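Local structure of periplasmic binding protein (Veillonella parvula, 4MO9) at residues 320-332 with 341-353. The protein is a TroA-like periplasmic solute-binding protein, probably capturing an iron-chelate or related substrate for delivery to an ABC importer. Numbering follows the deposited sequence.
Sequences EVFDAAVFEYLAK and DVDPEATLKEFYD
F322 CB lies over the centre of the F351 ring, 3.8 Å from its centroid and almost along the normal, a CH-pi contact. The F322 ring turns its edge to the same aromatic, an edge-to-face pair with planes at 86°, while L348 CD1 covers one of its own faces, 4.1 Å from F322 CG. CB is placed by the backbone; the first torsion, with CG between the backbone N and the carbonyl carbon, then turns the ring edge toward F351. V321 CG1 reaches F351 CZ, and P344 CG meets the Y329 ring at its edge.

Toward the helix 344-353 N-terminus, P344 is a knob among A325, E328, Y329 and K332, with CB 3.6 Å from A325 O. E328, buried, rests its CB on V342 CG1; its OE1 accepts from T347 OG1 at 2.4 Å, a length too short to be taken literally. K332 runs extended to CE and bends at its last torsion, which brings NZ 2.7 Å from V342 O, nearly in line with the carbonyl (165°); F339 O is a second acceptor. A methionine in place of K332 would probably leave V342 O and F339 O without this shared donor, freeing the chain ahead of P344 from its tie to helix 324-332. D343 N-caps that second helix, its OD1 accepting from A346 N.

The axes, 8.5 Å apart and at 172°, define an antiparallel helical hairpin. Helix 171-194 packs against its first arm through E328 and A331, consistent with the long linking helix that joins the two lobes of TroA-like binding proteins.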
loop_
_atom_site.group_PDB
_atom_site.type_symbol
_atom_site.label_atom_id
_atom_site.label_comp_id
_atom_site.label_asym_id
_atom_site.label_seq_id
_atom_site.Cartn_x
_atom_site.Cartn_y
_atom_site.Cartn_z
ATOM N N GLU A 320 2.275 2.606 -1.191
ATOM C CA GLU A 320 2.097 2.483 -2.638
ATOM C C GLU A 320 1.936 3.825 -3.325
ATOM O O GLU A 320 1.649 4.848 -2.680
ATOM C CB GLU A 320 0.882 1.599 -2.985
ATOM C CG GLU A 320 1.212 0.121 -3.265
ATOM C CD GLU A 320 2.135 -0.081 -4.472
ATOM O OE1 GLU A 320 2.398 0.899 -5.227
ATOM O OE2 GLU A 320 2.591 -1.236 -4.681
ATOM N N VAL A 321 2.089 3.793 -4.644
ATOM C CA VAL A 321 2.024 4.997 -5.460
ATOM C C VAL A 321 0.673 5.700 -5.328
ATOM O O VAL A 321 0.601 6.928 -5.460
ATOM C CB VAL A 321 2.352 4.684 -6.946
ATOM C CG1 VAL A 321 1.284 3.744 -7.545
ATOM C CG2 VAL A 321 2.481 5.971 -7.765
ATOM N N PHE A 322 -0.392 4.938 -5.050
ATOM C CA PHE A 322 -1.718 5.532 -4.930
ATOM C C PHE A 322 -2.157 5.807 -3.475
ATOM O O PHE A 322 -3.345 6.060 -3.225
ATOM C CB PHE A 322 -2.784 4.678 -5.663
ATOM C CG PHE A 322 -2.736 3.196 -5.332
ATOM C CD1 PHE A 322 -2.523 2.757 -4.023
ATOM C CD2 PHE A 322 -2.923 2.240 -6.332
ATOM C CE1 PHE A 322 -2.478 1.395 -3.720
ATOM C CE2 PHE A 322 -2.883 0.874 -6.037
ATOM C CZ PHE A 322 -2.657 0.453 -4.727
ATOM N N ASP A 323 -1.220 5.764 -2.522
ATOM C CA ASP A 323 -1.607 5.848 -1.103
ATOM C C ASP A 323 -2.013 7.241 -0.617
ATOM O O ASP A 323 -2.369 7.407 0.553
ATOM C CB ASP A 323 -0.597 5.158 -0.145
ATOM C CG ASP A 323 0.677 5.966 0.108
ATOM O OD1 ASP A 323 0.765 7.187 -0.192
ATOM O OD2 ASP A 323 1.639 5.349 0.626
ATOM N N ALA A 324 -1.976 8.229 -1.511
ATOM C CA ALA A 324 -2.487 9.561 -1.175
ATOM C C ALA A 324 -3.931 9.455 -0.703
ATOM O O ALA A 324 -4.382 10.237 0.140
ATOM C CB ALA A 324 -2.400 10.490 -2.377
ATOM N N ALA A 325 -4.658 8.489 -1.260
ATOM C CA ALA A 325 -6.042 8.252 -0.846
ATOM C C ALA A 325 -6.139 7.841 0.623
ATOM O O ALA A 325 -7.151 8.116 1.289
ATOM C CB ALA A 325 -6.693 7.203 -1.732
ATOM N N VAL A 326 -5.113 7.162 1.127
ATOM C CA VAL A 326 -5.117 6.741 2.529
ATOM C C VAL A 326 -4.879 7.947 3.433
ATOM O O VAL A 326 -5.530 8.092 4.473
ATOM C CB VAL A 326 -4.039 5.689 2.809
ATOM C CG1 VAL A 326 -4.036 5.316 4.281
ATOM C CG2 VAL A 326 -4.283 4.447 1.962
ATOM N N PHE A 327 -3.945 8.807 3.039
ATOM C CA PHE A 327 -3.694 10.051 3.775
ATOM C C PHE A 327 -4.994 10.845 3.886
ATOM O O PHE A 327 -5.343 11.337 4.962
ATOM C CB PHE A 327 -2.620 10.905 3.068
ATOM C CG PHE A 327 -1.197 10.505 3.378
ATOM C CD1 PHE A 327 -0.567 9.504 2.647
ATOM C CD2 PHE A 327 -0.470 11.165 4.367
ATOM C CE1 PHE A 327 0.757 9.145 2.907
ATOM C CE2 PHE A 327 0.872 10.813 4.640
ATOM C CZ PHE A 327 1.486 9.803 3.899
ATOM N N GLU A 328 -5.717 10.955 2.774
ATOM C CA GLU A 328 -6.989 11.677 2.757
ATOM C C GLU A 328 -8.058 11.004 3.615
ATOM O O GLU A 328 -8.781 11.668 4.366
ATOM C CB GLU A 328 -7.494 11.816 1.321
ATOM C CG GLU A 328 -6.651 12.745 0.439
ATOM C CD GLU A 328 -7.284 12.946 -0.921
ATOM O OE1 GLU A 328 -7.959 12.004 -1.407
ATOM O OE2 GLU A 328 -7.135 14.045 -1.502
ATOM N N TYR A 329 -8.155 9.682 3.516
ATOM C CA TYR A 329 -9.168 8.943 4.291
ATOM C C TYR A 329 -8.954 9.084 5.788
ATOM O O TYR A 329 -9.908 9.259 6.547
ATOM C CB TYR A 329 -9.153 7.459 3.920
ATOM C CG TYR A 329 -10.273 6.682 4.574
ATOM C CD1 TYR A 329 -10.022 5.761 5.586
ATOM C CD2 TYR A 329 -11.590 6.882 4.182
ATOM C CE1 TYR A 329 -11.061 5.048 6.182
ATOM C CE2 TYR A 329 -12.637 6.176 4.773
ATOM C CZ TYR A 329 -12.366 5.264 5.770
ATOM O OH TYR A 329 -13.414 4.568 6.350
ATOM N N LEU A 330 -7.702 9.003 6.227
ATOM C CA LEU A 330 -7.424 9.096 7.658
ATOM C C LEU A 330 -7.729 10.503 8.169
ATOM O O LEU A 330 -8.386 10.659 9.191
ATOM C CB LEU A 330 -5.974 8.719 7.960
ATOM C CG LEU A 330 -5.605 7.247 7.798
ATOM C CD1 LEU A 330 -4.089 7.092 7.845
ATOM C CD2 LEU A 330 -6.270 6.404 8.886
ATOM N N ALA A 331 -7.272 11.523 7.449
ATOM C CA ALA A 331 -7.480 12.911 7.883
ATOM C C ALA A 331 -8.952 13.307 7.874
ATOM O O ALA A 331 -9.444 13.983 8.798
ATOM C CB ALA A 331 -6.670 13.859 7.012
ATOM N N LYS A 332 -9.660 12.888 6.831
ATOM C CA LYS A 332 -11.100 13.148 6.727
ATOM C C LYS A 332 -11.897 12.385 7.794
ATOM O O LYS A 332 -12.929 12.875 8.278
ATOM C CB LYS A 332 -11.599 12.807 5.314
ATOM C CG LYS A 332 -13.085 13.044 5.053
ATOM C CD LYS A 332 -13.411 12.688 3.594
ATOM C CE LYS A 332 -14.833 13.056 3.193
ATOM N NZ LYS A 332 -15.022 14.512 2.938
ATOM N N ASP A 341 -13.851 19.114 1.505
ATOM C CA ASP A 341 -13.425 19.313 0.125
ATOM C C ASP A 341 -12.562 18.155 -0.371
ATOM O O ASP A 341 -12.002 18.206 -1.479
ATOM C CB ASP A 341 -12.669 20.644 -0.010
ATOM C CG ASP A 341 -11.422 20.706 0.863
ATOM O OD1 ASP A 341 -11.293 19.879 1.788
ATOM O OD2 ASP A 341 -10.565 21.588 0.626
ATOM N N VAL A 342 -12.446 17.113 0.445
ATOM C CA VAL A 342 -11.637 15.954 0.080
ATOM C C VAL A 342 -12.498 14.694 -0.051
ATOM O O VAL A 342 -13.351 14.446 0.792
ATOM C CB VAL A 342 -10.494 15.746 1.101
ATOM C CG1 VAL A 342 -9.944 14.344 1.028
ATOM C CG2 VAL A 342 -9.379 16.771 0.859
ATOM N N ASP A 343 -12.280 13.913 -1.110
ATOM C CA ASP A 343 -13.038 12.675 -1.331
ATOM C C ASP A 343 -12.082 11.518 -1.629
ATOM O O ASP A 343 -11.672 11.322 -2.782
ATOM C CB ASP A 343 -14.026 12.859 -2.487
ATOM C CG ASP A 343 -14.985 11.679 -2.639
ATOM O OD1 ASP A 343 -14.635 10.539 -2.255
ATOM O OD2 ASP A 343 -16.099 11.895 -3.161
ATOM N N PRO A 344 -11.734 10.743 -0.592
ATOM C CA PRO A 344 -10.689 9.716 -0.702
ATOM C C PRO A 344 -11.062 8.619 -1.697
ATOM O O PRO A 344 -10.180 8.125 -2.413
ATOM C CB PRO A 344 -10.572 9.167 0.728
ATOM C CG PRO A 344 -11.202 10.235 1.610
ATOM C CD PRO A 344 -12.284 10.843 0.771
ATOM N N GLU A 345 -12.340 8.247 -1.764
ATOM C CA GLU A 345 -12.741 7.247 -2.750
ATOM C C GLU A 345 -12.572 7.785 -4.174
ATOM O O GLU A 345 -12.108 7.077 -5.066
ATOM C CB GLU A 345 -14.183 6.760 -2.532
ATOM C CG GLU A 345 -14.407 5.404 -3.198
ATOM C CD GLU A 345 -15.858 5.014 -3.340
ATOM O OE1 GLU A 345 -16.718 5.587 -2.630
ATOM O OE2 GLU A 345 -16.131 4.118 -4.171
ATOM N N ALA A 346 -12.948 9.041 -4.383
ATOM C CA ALA A 346 -12.792 9.665 -5.693
ATOM C C ALA A 346 -11.314 9.764 -6.075
ATOM O O ALA A 346 -10.959 9.619 -7.255
ATOM C CB ALA A 346 -13.448 11.030 -5.702
ATOM N N THR A 347 -10.446 10.001 -5.092
ATOM C CA THR A 347 -8.997 10.038 -5.356
ATOM C C THR A 347 -8.471 8.699 -5.873
ATOM O O THR A 347 -7.715 8.659 -6.849
ATOM C CB THR A 347 -8.218 10.423 -4.091
ATOM O OG1 THR A 347 -8.491 11.798 -3.773
ATOM C CG2 THR A 347 -6.720 10.221 -4.305
ATOM N N LEU A 348 -8.862 7.601 -5.223
ATOM C CA LEU A 348 -8.429 6.279 -5.670
ATOM C C LEU A 348 -8.976 5.986 -7.067
ATOM O O LEU A 348 -8.218 5.595 -7.968
ATOM C CB LEU A 348 -8.852 5.185 -4.674
ATOM C CG LEU A 348 -8.327 3.768 -4.946
ATOM C CD1 LEU A 348 -6.790 3.727 -4.949
ATOM C CD2 LEU A 348 -8.885 2.766 -3.951
ATOM N N LYS A 349 -10.280 6.186 -7.247
ATOM C CA LYS A 349 -10.922 5.990 -8.553
ATOM C C LYS A 349 -10.236 6.827 -9.645
ATOM O O LYS A 349 -9.980 6.345 -10.757
ATOM C CB LYS A 349 -12.421 6.334 -8.473
ATOM C CG LYS A 349 -13.127 6.255 -9.816
ATOM C CD LYS A 349 -14.605 6.601 -9.731
ATOM C CE LYS A 349 -15.192 6.676 -11.129
ATOM N NZ LYS A 349 -14.948 5.419 -11.887
ATOM N N GLU A 350 -9.926 8.075 -9.319
ATOM C CA GLU A 350 -9.300 8.963 -10.287
ATOM C C GLU A 350 -7.886 8.492 -10.638
ATOM O O GLU A 350 -7.465 8.603 -11.798
ATOM C CB GLU A 350 -9.287 10.398 -9.764
ATOM C CG GLU A 350 -8.874 11.435 -10.793
ATOM C CD GLU A 350 -9.028 12.852 -10.277
ATOM O OE1 GLU A 350 -9.692 13.040 -9.227
ATOM O OE2 GLU A 350 -8.482 13.773 -10.925
ATOM N N PHE A 351 -7.161 7.953 -9.656
ATOM C CA PHE A 351 -5.831 7.415 -9.944
ATOM C C PHE A 351 -5.972 6.286 -10.961
ATOM O O PHE A 351 -5.219 6.221 -11.938
ATOM C CB PHE A 351 -5.111 6.924 -8.677
ATOM C CG PHE A 351 -3.710 6.460 -8.936
ATOM C CD1 PHE A 351 -2.638 7.316 -8.741
ATOM C CD2 PHE A 351 -3.463 5.176 -9.405
ATOM C CE1 PHE A 351 -1.325 6.895 -9.015
ATOM C CE2 PHE A 351 -2.161 4.749 -9.688
ATOM C CZ PHE A 351 -1.096 5.600 -9.489
ATOM N N TYR A 352 -6.936 5.396 -10.742
ATOM C CA TYR A 352 -7.195 4.340 -11.726
ATOM C C TYR A 352 -7.602 4.917 -13.083
ATOM O O TYR A 352 -7.010 4.560 -14.112
ATOM C CB TYR A 352 -8.290 3.381 -11.243
ATOM C CG TYR A 352 -7.794 2.234 -10.390
ATOM C CD1 TYR A 352 -7.427 2.437 -9.065
ATOM C CD2 TYR A 352 -7.712 0.947 -10.907
ATOM C CE1 TYR A 352 -6.972 1.387 -8.272
ATOM C CE2 TYR A 352 -7.249 -0.111 -10.132
ATOM C CZ TYR A 352 -6.891 0.111 -8.810
ATOM O OH TYR A 352 -6.430 -0.941 -8.031
ATOM N N ASP A 353 -8.624 5.776 -13.089
ATOM C CA ASP A 353 -9.141 6.357 -14.336
ATOM C C ASP A 353 -8.039 7.046 -15.146
ATOM O O ASP A 353 -7.942 6.868 -16.362
ATOM C CB ASP A 353 -10.255 7.372 -14.048
ATOM C CG ASP A 353 -11.572 6.721 -13.627
ATOM O OD1 ASP A 353 -11.759 5.501 -13.847
ATOM O OD2 ASP A 353 -12.428 7.446 -13.076
#